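PDB 7DWN: predicted DNA-binding transcriptional regulator from Aliivibrio fischeri ES114, which probably binds regulatory DNA and controls transcription as a tetrameric member of the LysR family. Local coordinates for residues A[96-101]-A[144-149]; A[171-176]-A[255-260]; A[203-208]-A[264-269]; A[268-273]-A[283-288]. All coordinates share one frame; numbering follows the deposited sequence.

How the interactions relate
All four contacts lie in the LysR substrate-binding domain and meet one mixed sheet. Interaction 1, nearest the centre of the chain, pairs two parallel strands by backbone hydrogen bonds. Interaction 2 also pairs strands, but antiparallel and briefly, about 30 Å from interaction 1 between centres, and most of its touching residues are partly exposed. Interactions 3 and 4 instead set a helix on strand 264-272, near its start and its end respectively. Both are buried, yet interaction 3 joins by a leucine methyl and one water, whereas interaction 4 rests on an arginine lying over a tryptophan. Strand 145-149 neighbours strand 264-272, so interaction 1 touches both 3 and 4.

Interaction 1: A[96-101]-A[144-149]; sequences QVAAAH and DILLAF
The carbonyl oxygen Gln96 O accepts from two consecutive backbone nitrogens. Asp144 N reaches it at 2.8 Å, tilted from the carbonyl plane, and Ile145 N at 3.2 Å, almost in line with the C=O bond. The Asp144 carboxylate returns the grip: its OD2 accepts from Gln96 N at 3.0 Å, met from above the carboxylate plane, 40° out of it. Beyond this clamp the strands run parallel, their segment axes only 12° apart. A weak bond joins Ala98 N to Ile145 O, and Leu147 N meets Ala98 O at 2.6 Å. The pairing closes where Ala100 N meets Leu147 O at 3.0 Å.

Side chains sort onto two faces. On one, Val97, Ala99, Ile145 and Leu147 turn toward helices 101-114 and 279-290. Val97 CG1, anti to the backbone N (chi1 173°), reaches Leu147 CD1 at 3.7 Å as the two chains cross. On the other face Leu146 CD1 lies against Ala98 CB at 3.6 Å. At the C-terminal end Ala100 CB meets the Phe149 ring at CE2; the Phe149 side chain is about 4 Å from a bound MES, probably from the crystallisation liquor.

Ala100 is the N-cap of helix 101-114, which leads from strand 94-99 to parallel strand 123-128, a beta-alpha-beta crossover of the alpha/beta substrate-binding domain. The inward backbone groups pair with each other, while Val97 and Ala99 bond outward to strand 123-128, and Leu146 and Ala148 to strand 264-272. Alkyl groups fill the face toward the helices, and the Asp144 carboxylate ties down the start of the pairing.

Interaction 2: A[171-176]-A[255-260]; sequences PVSACD and AIIGEQ
Ser173 and Ala255 form a hydrogen-bonded antiparallel pair, with Ser173 N giving to Ala255 O at 3.0 Å and Ala255 N giving to Ser173 O at 2.9 Å. Next to them Val172 and Ile256 make a non-hydrogen-bonded pair, with a CA-H...O contact from Val172 CA to Ala255 O. A further backbone bond follows past the end of strand 254-256, where Ile257 N gives to Pro171 O at 3.1 Å.

Side chains then close round this backbone core. A chi1 of -84° puts the sulfur of Cys175 anti to the carbonyl carbon and against the Ala255 methyl, SG to CB 3.4 Å. The CG2 branch of Ile257 lies beside Ser173 CB at 3.7 Å. On the face carrying Val172 and Ile256, the two side chains touch more loosely, CG1 to CG1 at 4.2 Å. Pro171 CG rests against Gly258, the residue after Ile257, 3.9 Å from its CA.

Outside this shell, Ser173 OG has a weak hydrogen bond to Tyr183 O, and Ile257 packs on Phe185. The contact is an antiparallel edge pairing in the mixed sheet of the substrate-binding domain. Strand 160-174 is the shared element here: 254-256 pairs with it, and Val172 also bonds through its backbone to Ala238, next to Trp239 and Leu240 of strand 238-241, which Pro171 and Val172 touch.

Interaction 3: A[203-208]-A[264-269]; sequences GRQVEI and LPIEYY
Van der Waals packing comes first: one methyl of Leu264, CD1, is set against the backbone of the helix, 3.3 Å from Gln205 O and 3.7 Å from Val206 CA. The Val206 side chain adds a looser apolar touch, CG2 to Leu264 CD1 at 4.2 Å. Further along the strand, Ile266 CG2 crosses the aliphatic part of Gln205 at CG, 4.0 Å away.

The polar link runs through water. A single water donates to Gln205 OE1 and to Pro265 O, each at 2.6 Å. Gln205 can serve it because its chain bends at the second torsion (chi2 -45°), and its NE2 bonds to Tyr201 O in the same helix, which fixes the turn of the amide.

The contact is that of a helix packed on a strand of the mixed sheet in the substrate-binding domain. Helix 201-209 lies over the beginning of strand 264-272, the two segments running roughly antiparallel, 156° apart. Tyr201 and Met202 touch Ile266, Ile209 touches Leu264, and Tyr201 OH bonds to Glu267 N. The strand's backbone is meanwhile paired with strand 160-174, at Leu169 and Thr167.

Interaction 4: A[268-273]-A[283-288]; sequences YYAYRY and KVWSIL
Packing of a helix on a sheet of the substrate-binding domain brings Trp285 of helix 279-290 against Ala270 and Arg272 of strand 264-272, the two segments running 157° apart. Arg272 and Ala270 both bury much surface here. The CD of Arg272 sits 3.3 Å from the centroid of the six-membered ring of Trp285, over the face and almost on the normal, a CH-pi contact. The guanidinium continues over the five-membered ring as a cation-pi contact, with CZ 4.6 Å from that centroid. It does not lie flat there: its plane stands 86° to the indole, and NH1 at its edge points at the ring, 3.5 Å from Trp285 CG. Two torsions put the chain there: CG lies between the backbone N and carbonyl carbon, and the chain bends at chi3 (-79°).

Ala270 CB comes to the opposite side of the indole from Arg272, near the rim at Trp285 CZ3, 3.6 Å away. Ala270 O comes obliquely to Trp285 CH2 at 3.4 Å. A looser alkyl contact links Ala270 CB to Leu288 CD1 at 4.3 Å.

The guanidinium has polar partners too: NH2 bonds to Gln274 O and forms a salt bridge with Glu282 OE2. The buried arginine is therefore met by an acid, a carbonyl and an indole face, so its charge is probably well compensated, while its methylene groups serve the tryptophan as an apolar lid.

Interaction 1: A[96-101]-A[144-149]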
loop_
_atom_site.group_PDB
_atom_site.type_symbol
_atom_site.label_atom_id
_atom_site.label_comp_id
_atom_site.label_asym_id
_atom_site.label_seq_id
_atom_site.Cartn_x
_atom_site.Cartn_y
_atom_site.Cartn_z
ATOM N N GLN A 96 16.887 19.554 -2.112
ATOM C CA GLN A 96 15.948 18.898 -3.017
ATOM C C GLN A 96 14.799 19.856 -3.295
ATOM O O GLN A 96 14.030 20.192 -2.388
ATOM C CB GLN A 96 15.440 17.593 -2.413
ATOM C CG GLN A 96 16.537 16.601 -2.084
ATOM C CD GLN A 96 16.013 15.353 -1.402
ATOM O OE1 GLN A 96 15.365 14.515 -2.028
ATOM N NE2 GLN A 96 16.293 15.224 -0.109
ATOM N N VAL A 97 14.680 20.293 -4.543
ATOM C CA VAL A 97 13.660 21.249 -4.949
ATOM C C VAL A 97 12.787 20.596 -6.007
ATOM O O VAL A 97 13.264 20.271 -7.101
ATOM C CB VAL A 97 14.275 22.551 -5.483
ATOM C CG1 VAL A 97 13.185 23.452 -6.042
ATOM C CG2 VAL A 97 15.049 23.259 -4.383
ATOM N N ALA A 98 11.517 20.398 -5.682
ATOM C CA ALA A 98 10.520 20.064 -6.685
ATOM C C ALA A 98 9.966 21.358 -7.260
ATOM O O ALA A 98 9.684 22.307 -6.522
ATOM C CB ALA A 98 9.399 19.216 -6.084
ATOM N N ALA A 99 9.832 21.407 -8.581
ATOM C CA ALA A 99 9.461 22.659 -9.222
ATOM C C ALA A 99 8.671 22.387 -10.491
ATOM O O ALA A 99 8.869 21.371 -11.162
ATOM C CB ALA A 99 10.696 23.507 -9.550
ATOM N N ALA A 100 7.765 23.309 -10.804
ATOM C CA ALA A 100 7.151 23.322 -12.120
ATOM C C ALA A 100 8.205 23.663 -13.163
ATOM O O ALA A 100 9.097 24.483 -12.920
ATOM C CB ALA A 100 6.003 24.330 -12.165
ATOM N N HIS A 101 8.104 23.018 -14.327
ATOM C CA HIS A 101 9.138 23.126 -15.355
ATOM C C HIS A 101 9.415 24.582 -15.721
ATOM O O HIS A 101 10.570 25.029 -15.722
ATOM C CB HIS A 101 8.711 22.327 -16.590
ATOM C CG HIS A 101 9.803 22.117 -17.591
ATOM N ND1 HIS A 101 10.332 23.142 -18.345
ATOM C CD2 HIS A 101 10.453 20.994 -17.977
ATOM C CE1 HIS A 101 11.268 22.661 -19.145
ATOM N NE2 HIS A 101 11.361 21.360 -18.942
ATOM N N ASP A 144 12.732 19.223 -0.134
ATOM C CA ASP A 144 12.824 20.253 0.891
ATOM C C ASP A 144 11.963 21.468 0.571
ATOM O O ASP A 144 11.267 21.985 1.453
ATOM C CB ASP A 144 14.282 20.685 1.068
ATOM C CG ASP A 144 15.201 19.519 1.377
ATOM O OD1 ASP A 144 14.807 18.649 2.182
ATOM O OD2 ASP A 144 16.313 19.470 0.808
ATOM N N ILE A 145 11.997 21.934 -0.676
ATOM C CA ILE A 145 11.296 23.140 -1.096
ATOM C C ILE A 145 10.580 22.855 -2.407
ATOM O O ILE A 145 11.144 22.231 -3.312
ATOM C CB ILE A 145 12.266 24.333 -1.246
ATOM C CG1 ILE A 145 12.930 24.652 0.095
ATOM C CG2 ILE A 145 11.537 25.555 -1.790
ATOM C CD1 ILE A 145 14.131 25.560 -0.021
ATOM N N LEU A 146 9.334 23.307 -2.506
ATOM C CA LEU A 146 8.507 23.114 -3.688
ATOM C C LEU A 146 8.280 24.460 -4.363
ATOM O O LEU A 146 7.843 25.413 -3.717
ATOM C CB LEU A 146 7.170 22.475 -3.309
ATOM C CG LEU A 146 6.107 22.349 -4.398
ATOM C CD1 LEU A 146 6.663 21.572 -5.572
ATOM C CD2 LEU A 146 4.868 21.668 -3.844
ATOM N N LEU A 147 8.580 24.543 -5.653
ATOM C CA LEU A 147 8.317 25.752 -6.429
ATOM C C LEU A 147 7.096 25.468 -7.291
ATOM O O LEU A 147 7.184 24.751 -8.289
ATOM C CB LEU A 147 9.528 26.143 -7.272
ATOM C CG LEU A 147 10.602 27.039 -6.649
ATOM C CD1 LEU A 147 11.174 26.444 -5.371
ATOM C CD2 LEU A 147 11.709 27.290 -7.657
ATOM N N ALA A 148 5.944 26.014 -6.906
ATOM C CA ALA A 148 4.712 25.671 -7.605
ATOM C C ALA A 148 3.836 26.909 -7.711
ATOM O O ALA A 148 4.208 27.994 -7.265
ATOM C CB ALA A 148 3.980 24.519 -6.906
ATOM N N PHE A 149 2.676 26.754 -8.336
ATOM C CA PHE A 149 1.757 27.868 -8.488
ATOM C C PHE A 149 0.761 27.898 -7.331
ATOM O O PHE A 149 0.751 27.024 -6.461
ATOM C CB PHE A 149 1.035 27.789 -9.833
ATOM C CG PHE A 149 1.938 27.994 -11.017
ATOM C CD1 PHE A 149 2.290 29.272 -11.426
ATOM C CD2 PHE A 149 2.441 26.910 -11.715
ATOM C CE1 PHE A 149 3.124 29.464 -12.511
ATOM C CE2 PHE A 149 3.274 27.095 -12.800
ATOM C CZ PHE A 149 3.616 28.373 -13.199
#

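Interaction 2: A[171-176]-A[255-260]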
loop_
_atom_site.group_PDB
_atom_site.type_symbol
_atom_site.label_atom_id
_atom_site.label_comp_id
_atom_site.label_asym_id
_atom_site.label_seq_id
_atom_site.Cartn_x
_atom_site.Cartn_y
_atom_site.Cartn_z
ATOM N N PRO A 171 -2.934 36.435 -23.426
ATOM C CA PRO A 171 -3.341 35.782 -24.679
ATOM C C PRO A 171 -2.515 36.326 -25.834
ATOM O O PRO A 171 -2.548 37.523 -26.129
ATOM C CB PRO A 171 -4.821 36.155 -24.809
ATOM C CG PRO A 171 -4.947 37.442 -24.056
ATOM C CD PRO A 171 -3.956 37.370 -22.923
ATOM N N VAL A 172 -1.761 35.443 -26.483
ATOM C CA VAL A 172 -0.803 35.857 -27.492
ATOM C C VAL A 172 -1.000 35.059 -28.773
ATOM O O VAL A 172 -1.505 33.926 -28.772
ATOM C CB VAL A 172 0.653 35.717 -27.004
ATOM C CG1 VAL A 172 0.916 36.659 -25.844
ATOM C CG2 VAL A 172 0.945 34.277 -26.617
ATOM N N SER A 173 -0.578 35.691 -29.871
ATOM C CA SER A 173 -0.561 35.110 -31.205
ATOM C C SER A 173 0.798 35.339 -31.847
ATOM O O SER A 173 1.520 36.285 -31.514
ATOM C CB SER A 173 -1.623 35.724 -32.124
ATOM O OG SER A 173 -2.896 35.707 -31.528
ATOM N N ALA A 174 1.120 34.476 -32.806
ATOM C CA ALA A 174 2.292 34.679 -33.642
ATOM C C ALA A 174 2.128 35.940 -34.486
ATOM O O ALA A 174 1.016 36.410 -34.742
ATOM C CB ALA A 174 2.521 33.472 -34.550
ATOM N N CYS A 175 3.256 36.487 -34.926
ATOM C CA CYS A 175 3.265 37.697 -35.731
ATOM C C CYS A 175 4.047 37.465 -37.014
ATOM O O CYS A 175 5.027 36.715 -37.036
ATOM C CB CYS A 175 3.870 38.876 -34.965
ATOM S SG CYS A 175 2.703 39.726 -33.897
ATOM N N ASP A 176 3.606 38.123 -38.082
ATOM C CA ASP A 176 4.318 38.045 -39.344
ATOM C C ASP A 176 5.678 38.732 -39.227
ATOM O O ASP A 176 6.015 39.346 -38.210
ATOM C CB ASP A 176 3.488 38.664 -40.469
ATOM C CG ASP A 176 3.002 40.064 -40.140
ATOM O OD1 ASP A 176 3.845 40.964 -39.946
ATOM O OD2 ASP A 176 1.770 40.263 -40.094
ATOM N N ALA A 255 2.766 38.522 -30.077
ATOM C CA ALA A 255 2.127 39.750 -29.628
ATOM C C ALA A 255 0.870 39.438 -28.834
ATOM O O ALA A 255 0.162 38.461 -29.105
ATOM C CB ALA A 255 1.777 40.680 -30.794
ATOM N N ILE A 256 0.610 40.296 -27.847
ATOM C CA ILE A 256 -0.636 40.248 -27.096
ATOM C C ILE A 256 -1.768 40.732 -27.988
ATOM O O ILE A 256 -1.667 41.782 -28.637
ATOM C CB ILE A 256 -0.532 41.100 -25.824
ATOM C CG1 ILE A 256 0.751 40.774 -25.058
ATOM C CG2 ILE A 256 -1.751 40.885 -24.943
ATOM C CD1 ILE A 256 1.004 41.687 -23.876
ATOM N N ILE A 257 -2.856 39.968 -28.026
ATOM C CA ILE A 257 -3.986 40.255 -28.899
ATOM C C ILE A 257 -5.275 40.473 -28.131
ATOM O O ILE A 257 -6.305 40.764 -28.747
ATOM C CB ILE A 257 -4.181 39.140 -29.945
ATOM C CG1 ILE A 257 -4.663 37.861 -29.259
ATOM C CG2 ILE A 257 -2.890 38.882 -30.696
ATOM C CD1 ILE A 257 -5.326 36.892 -30.194
ATOM N N GLY A 258 -5.259 40.334 -26.810
ATOM C CA GLY A 258 -6.466 40.415 -26.022
ATOM C C GLY A 258 -6.677 41.781 -25.388
ATOM O O GLY A 258 -5.793 42.632 -25.347
ATOM N N GLU A 259 -7.898 41.977 -24.905
ATOM C CA GLU A 259 -8.206 43.112 -24.052
ATOM C C GLU A 259 -7.498 42.945 -22.709
ATOM O O GLU A 259 -7.088 41.846 -22.327
ATOM C CB GLU A 259 -9.721 43.225 -23.865
ATOM C CG GLU A 259 -10.214 44.510 -23.223
ATOM C CD GLU A 259 -11.728 44.591 -23.203
ATOM O OE1 GLU A 259 -12.376 43.758 -23.870
ATOM O OE2 GLU A 259 -12.270 45.484 -22.518
ATOM N N GLN A 260 -7.336 44.061 -21.992
ATOM C CA GLN A 260 -6.697 43.995 -20.682
ATOM C C GLN A 260 -7.473 43.095 -19.729
ATOM O O GLN A 260 -6.878 42.458 -18.852
ATOM C CB GLN A 260 -6.551 45.398 -20.093
ATOM C CG GLN A 260 -5.701 45.457 -18.831
ATOM C CD GLN A 260 -4.238 45.148 -19.092
ATOM O OE1 GLN A 260 -3.699 45.485 -20.148
ATOM N NE2 GLN A 260 -3.587 44.502 -18.130
#

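Interaction 3: A[203-208]-A[264-269]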
loop_
_atom_site.group_PDB
_atom_site.type_symbol
_atom_site.label_atom_id
_atom_site.label_comp_id
_atom_site.label_asym_id
_atom_site.label_seq_id
_atom_site.Cartn_x
_atom_site.Cartn_y
_atom_site.Cartn_z
ATOM N N GLY A 203 -5.269 26.520 -16.810
ATOM C CA GLY A 203 -6.525 26.241 -17.489
ATOM C C GLY A 203 -7.729 26.719 -16.701
ATOM O O GLY A 203 -8.676 27.275 -17.270
ATOM N N ARG A 204 -7.708 26.517 -15.379
ATOM C CA ARG A 204 -8.782 27.038 -14.539
ATOM C C ARG A 204 -8.832 28.560 -14.581
ATOM O O ARG A 204 -9.909 29.146 -14.430
ATOM C CB ARG A 204 -8.618 26.545 -13.098
ATOM C CG ARG A 204 -9.030 25.093 -12.896
ATOM C CD ARG A 204 -8.976 24.665 -11.431
ATOM N NE ARG A 204 -7.626 24.326 -10.984
ATOM C CZ ARG A 204 -6.921 25.045 -10.116
ATOM N NH1 ARG A 204 -7.437 26.148 -9.592
ATOM N NH2 ARG A 204 -5.700 24.658 -9.766
ATOM N N GLN A 205 -7.688 29.216 -14.792
ATOM C CA GLN A 205 -7.718 30.669 -14.935
ATOM C C GLN A 205 -8.331 31.086 -16.270
ATOM O O GLN A 205 -9.113 32.043 -16.327
ATOM C CB GLN A 205 -6.312 31.250 -14.780
ATOM C CG GLN A 205 -5.611 30.863 -13.484
ATOM C CD GLN A 205 -6.510 30.975 -12.266
ATOM O OE1 GLN A 205 -7.100 32.025 -12.006
ATOM N NE2 GLN A 205 -6.618 29.887 -11.512
ATOM N N VAL A 206 -7.993 30.382 -17.355
ATOM C CA VAL A 206 -8.565 30.714 -18.663
ATOM C C VAL A 206 -10.074 30.474 -18.673
ATOM O O VAL A 206 -10.834 31.201 -19.343
ATOM C CB VAL A 206 -7.853 29.914 -19.774
ATOM C CG1 VAL A 206 -8.511 30.156 -21.128
ATOM C CG2 VAL A 206 -6.380 30.284 -19.828
ATOM N N GLU A 207 -10.532 29.468 -17.924
ATOM C CA GLU A 207 -11.959 29.171 -17.850
ATOM C C GLU A 207 -12.778 30.349 -17.330
ATOM O O GLU A 207 -13.986 30.411 -17.587
ATOM C CB GLU A 207 -12.184 27.942 -16.962
ATOM C CG GLU A 207 -13.577 27.342 -17.050
ATOM C CD GLU A 207 -13.845 26.679 -18.388
ATOM O OE1 GLU A 207 -12.873 26.355 -19.104
ATOM O OE2 GLU A 207 -15.030 26.482 -18.725
ATOM N N ILE A 208 -12.150 31.289 -16.619
ATOM C CA ILE A 208 -12.886 32.422 -16.065
ATOM C C ILE A 208 -13.392 33.334 -17.176
ATOM O O ILE A 208 -14.522 33.835 -17.121
ATOM C CB ILE A 208 -12.005 33.185 -15.059
ATOM C CG1 ILE A 208 -11.735 32.323 -13.825
ATOM C CG2 ILE A 208 -12.652 34.505 -14.657
ATOM C CD1 ILE A 208 -12.986 31.936 -13.068
ATOM N N LEU A 264 -4.876 37.559 -17.400
ATOM C CA LEU A 264 -5.361 36.955 -16.163
ATOM C C LEU A 264 -4.261 36.893 -15.117
ATOM O O LEU A 264 -3.162 36.421 -15.423
ATOM C CB LEU A 264 -5.892 35.548 -16.438
ATOM C CG LEU A 264 -6.988 35.465 -17.499
ATOM C CD1 LEU A 264 -7.110 34.044 -18.019
ATOM C CD2 LEU A 264 -8.312 35.948 -16.934
ATOM N N PRO A 265 -4.498 37.329 -13.883
ATOM C CA PRO A 265 -3.437 37.253 -12.871
ATOM C C PRO A 265 -3.177 35.820 -12.430
ATOM O O PRO A 265 -4.096 35.009 -12.305
ATOM C CB PRO A 265 -3.986 38.103 -11.719
ATOM C CG PRO A 265 -5.462 38.018 -11.871
ATOM C CD PRO A 265 -5.720 37.961 -13.355
ATOM N N ILE A 266 -1.896 35.512 -12.210
ATOM C CA ILE A 266 -1.460 34.263 -11.599
ATOM C C ILE A 266 -0.360 34.595 -10.599
ATOM O O ILE A 266 0.287 35.639 -10.681
ATOM C CB ILE A 266 -0.951 33.226 -12.631
ATOM C CG1 ILE A 266 0.145 33.828 -13.516
ATOM C CG2 ILE A 266 -2.099 32.688 -13.474
ATOM C CD1 ILE A 266 0.760 32.829 -14.485
ATOM N N GLU A 267 -0.159 33.699 -9.637
ATOM C CA GLU A 267 0.861 33.874 -8.612
ATOM C C GLU A 267 1.640 32.578 -8.472
ATOM O O GLU A 267 1.066 31.494 -8.604
ATOM C CB GLU A 267 0.239 34.245 -7.259
ATOM C CG GLU A 267 -0.650 35.473 -7.288
ATOM C CD GLU A 267 -1.601 35.520 -6.111
ATOM O OE1 GLU A 267 -1.553 34.594 -5.273
ATOM O OE2 GLU A 267 -2.399 36.478 -6.027
ATOM N N TYR A 268 2.944 32.671 -8.207
ATOM C CA TYR A 268 3.678 31.450 -7.901
ATOM C C TYR A 268 4.442 31.587 -6.591
ATOM O O TYR A 268 4.864 32.679 -6.199
ATOM C CB TYR A 268 4.614 31.010 -9.046
ATOM C CG TYR A 268 5.501 32.067 -9.648
ATOM C CD1 TYR A 268 5.054 32.853 -10.701
ATOM C CD2 TYR A 268 6.801 32.245 -9.200
ATOM C CE1 TYR A 268 5.867 33.808 -11.271
ATOM C CE2 TYR A 268 7.624 33.199 -9.764
ATOM C CZ TYR A 268 7.151 33.978 -10.800
ATOM O OH TYR A 268 7.963 34.932 -11.369
ATOM N N TYR A 269 4.599 30.446 -5.919
ATOM C CA TYR A 269 5.015 30.362 -4.531
ATOM C C TYR A 269 6.149 29.365 -4.346
ATOM O O TYR A 269 6.321 28.415 -5.126
ATOM C CB TYR A 269 3.866 29.908 -3.628
ATOM C CG TYR A 269 2.754 30.904 -3.411
ATOM C CD1 TYR A 269 1.775 31.108 -4.374
ATOM C CD2 TYR A 269 2.667 31.618 -2.222
ATOM C CE1 TYR A 269 0.749 32.011 -4.165
ATOM C CE2 TYR A 269 1.648 32.523 -2.005
ATOM C CZ TYR A 269 0.693 32.715 -2.977
ATOM O OH TYR A 269 -0.321 33.615 -2.758
HETATM O O HOH W 1 -6.549 34.442 -12.848
#

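Interaction 4: A[268-273]-A[283-288]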
loop_
_atom_site.group_PDB
_atom_site.type_symbol
_atom_site.label_atom_id
_atom_site.label_comp_id
_atom_site.label_asym_id
_atom_site.label_seq_id
_atom_site.Cartn_x
_atom_site.Cartn_y
_atom_site.Cartn_z
ATOM N N TYR A 268 2.944 32.671 -8.207
ATOM C CA TYR A 268 3.678 31.450 -7.901
ATOM C C TYR A 268 4.442 31.587 -6.591
ATOM O O TYR A 268 4.864 32.679 -6.199
ATOM C CB TYR A 268 4.614 31.010 -9.046
ATOM C CG TYR A 268 5.501 32.067 -9.648
ATOM C CD1 TYR A 268 5.054 32.853 -10.701
ATOM C CD2 TYR A 268 6.801 32.245 -9.200
ATOM C CE1 TYR A 268 5.867 33.808 -11.271
ATOM C CE2 TYR A 268 7.624 33.199 -9.764
ATOM C CZ TYR A 268 7.151 33.978 -10.800
ATOM O OH TYR A 268 7.963 34.932 -11.369
ATOM N N TYR A 269 4.599 30.446 -5.919
ATOM C CA TYR A 269 5.015 30.362 -4.531
ATOM C C TYR A 269 6.149 29.365 -4.346
ATOM O O TYR A 269 6.321 28.415 -5.126
ATOM C CB TYR A 269 3.866 29.908 -3.628
ATOM C CG TYR A 269 2.754 30.904 -3.411
ATOM C CD1 TYR A 269 1.775 31.108 -4.374
ATOM C CD2 TYR A 269 2.667 31.618 -2.222
ATOM C CE1 TYR A 269 0.749 32.011 -4.165
ATOM C CE2 TYR A 269 1.648 32.523 -2.005
ATOM C CZ TYR A 269 0.693 32.715 -2.977
ATOM O OH TYR A 269 -0.321 33.615 -2.758
ATOM N N ALA A 270 6.905 29.599 -3.278
ATOM C CA ALA A 270 7.746 28.594 -2.649
ATOM C C ALA A 270 6.996 28.029 -1.449
ATOM O O ALA A 270 6.447 28.784 -0.643
ATOM C CB ALA A 270 9.083 29.193 -2.209
ATOM N N TYR A 271 6.964 26.704 -1.346
ATOM C CA TYR A 271 6.294 26.004 -0.263
ATOM C C TYR A 271 7.292 25.103 0.450
ATOM O O TYR A 271 8.256 24.618 -0.152
ATOM C CB TYR A 271 5.123 25.145 -0.771
ATOM C CG TYR A 271 4.069 25.869 -1.585
ATOM C CD1 TYR A 271 3.234 26.813 -0.998
ATOM C CD2 TYR A 271 3.883 25.578 -2.933
ATOM C CE1 TYR A 271 2.258 27.463 -1.733
ATOM C CE2 TYR A 271 2.908 26.223 -3.678
ATOM C CZ TYR A 271 2.097 27.164 -3.071
ATOM O OH TYR A 271 1.127 27.814 -3.799
ATOM N N ARG A 272 7.046 24.872 1.737
ATOM C CA ARG A 272 7.864 23.959 2.520
ATOM C C ARG A 272 7.009 23.379 3.635
ATOM O O ARG A 272 5.937 23.898 3.957
ATOM C CB ARG A 272 9.107 24.655 3.091
ATOM C CG ARG A 272 8.797 25.891 3.913
ATOM C CD ARG A 272 10.064 26.589 4.378
ATOM N NE ARG A 272 10.670 25.941 5.537
ATOM C CZ ARG A 272 11.794 26.354 6.117
ATOM N NH1 ARG A 272 12.437 27.411 5.641
ATOM N NH2 ARG A 272 12.278 25.710 7.169
ATOM N N TYR A 273 7.491 22.284 4.215
ATOM C CA TYR A 273 6.802 21.634 5.319
ATOM C C TYR A 273 7.627 21.545 6.592
ATOM O O TYR A 273 7.055 21.599 7.682
ATOM C CB TYR A 273 6.358 20.217 4.917
ATOM C CG TYR A 273 5.599 19.492 6.006
ATOM C CD1 TYR A 273 4.266 19.786 6.262
ATOM C CD2 TYR A 273 6.216 18.517 6.780
ATOM C CE1 TYR A 273 3.568 19.131 7.257
ATOM C CE2 TYR A 273 5.525 17.855 7.780
ATOM C CZ TYR A 273 4.201 18.167 8.012
ATOM O OH TYR A 273 3.503 17.515 9.004
ATOM N N LYS A 283 19.333 28.463 3.444
ATOM C CA LYS A 283 19.920 29.462 2.554
ATOM C C LYS A 283 19.134 29.567 1.250
ATOM O O LYS A 283 18.842 30.672 0.773
ATOM C CB LYS A 283 21.385 29.131 2.268
ATOM C CG LYS A 283 21.999 30.016 1.189
ATOM C CD LYS A 283 23.514 29.991 1.229
ATOM C CE LYS A 283 24.102 30.894 0.156
ATOM N NZ LYS A 283 23.669 32.312 0.316
ATOM N N VAL A 284 18.786 28.423 0.655
ATOM C CA VAL A 284 18.008 28.444 -0.581
ATOM C C VAL A 284 16.647 29.089 -0.344
ATOM O O VAL A 284 16.166 29.882 -1.166
ATOM C CB VAL A 284 17.873 27.025 -1.161
ATOM C CG1 VAL A 284 16.935 27.035 -2.355
ATOM C CG2 VAL A 284 19.238 26.497 -1.565
ATOM N N TRP A 285 16.015 28.776 0.789
ATOM C CA TRP A 285 14.720 29.373 1.099
ATOM C C TRP A 285 14.836 30.882 1.271
ATOM O O TRP A 285 13.981 31.637 0.793
ATOM C CB TRP A 285 14.135 28.734 2.356
ATOM C CG TRP A 285 12.814 29.311 2.759
ATOM C CD1 TRP A 285 12.595 30.298 3.676
ATOM C CD2 TRP A 285 11.527 28.938 2.254
ATOM N NE1 TRP A 285 11.251 30.559 3.777
ATOM C CE2 TRP A 285 10.573 29.738 2.913
ATOM C CE3 TRP A 285 11.087 28.003 1.311
ATOM C CZ2 TRP A 285 9.209 29.633 2.658
ATOM C CZ3 TRP A 285 9.732 27.898 1.063
ATOM C CH2 TRP A 285 8.810 28.708 1.733
ATOM N N SER A 286 15.889 31.342 1.953
ATOM C CA SER A 286 16.093 32.776 2.126
ATOM C C SER A 286 16.296 33.469 0.787
ATOM O O SER A 286 15.766 34.564 0.559
ATOM C CB SER A 286 17.290 33.025 3.044
ATOM O OG SER A 286 17.719 34.374 2.974
ATOM N N ILE A 287 17.062 32.849 -0.113
ATOM C CA ILE A 287 17.292 33.462 -1.417
ATOM C C ILE A 287 16.011 33.476 -2.244
ATOM O O ILE A 287 15.765 34.421 -3.005
ATOM C CB ILE A 287 18.448 32.740 -2.132
ATOM C CG1 ILE A 287 19.747 32.987 -1.361
ATOM C CG2 ILE A 287 18.582 33.213 -3.573
ATOM C CD1 ILE A 287 20.885 32.091 -1.752
ATOM N N LEU A 288 15.166 32.453 -2.096
ATOM C CA LEU A 288 13.873 32.456 -2.773
ATOM C C LEU A 288 12.966 33.557 -2.235
ATOM O O LEU A 288 12.301 34.255 -3.010
ATOM C CB LEU A 288 13.202 31.091 -2.626
ATOM C CG LEU A 288 13.689 30.012 -3.589
ATOM C CD1 LEU A 288 13.204 28.648 -3.137
ATOM C CD2 LEU A 288 13.189 30.318 -4.991
#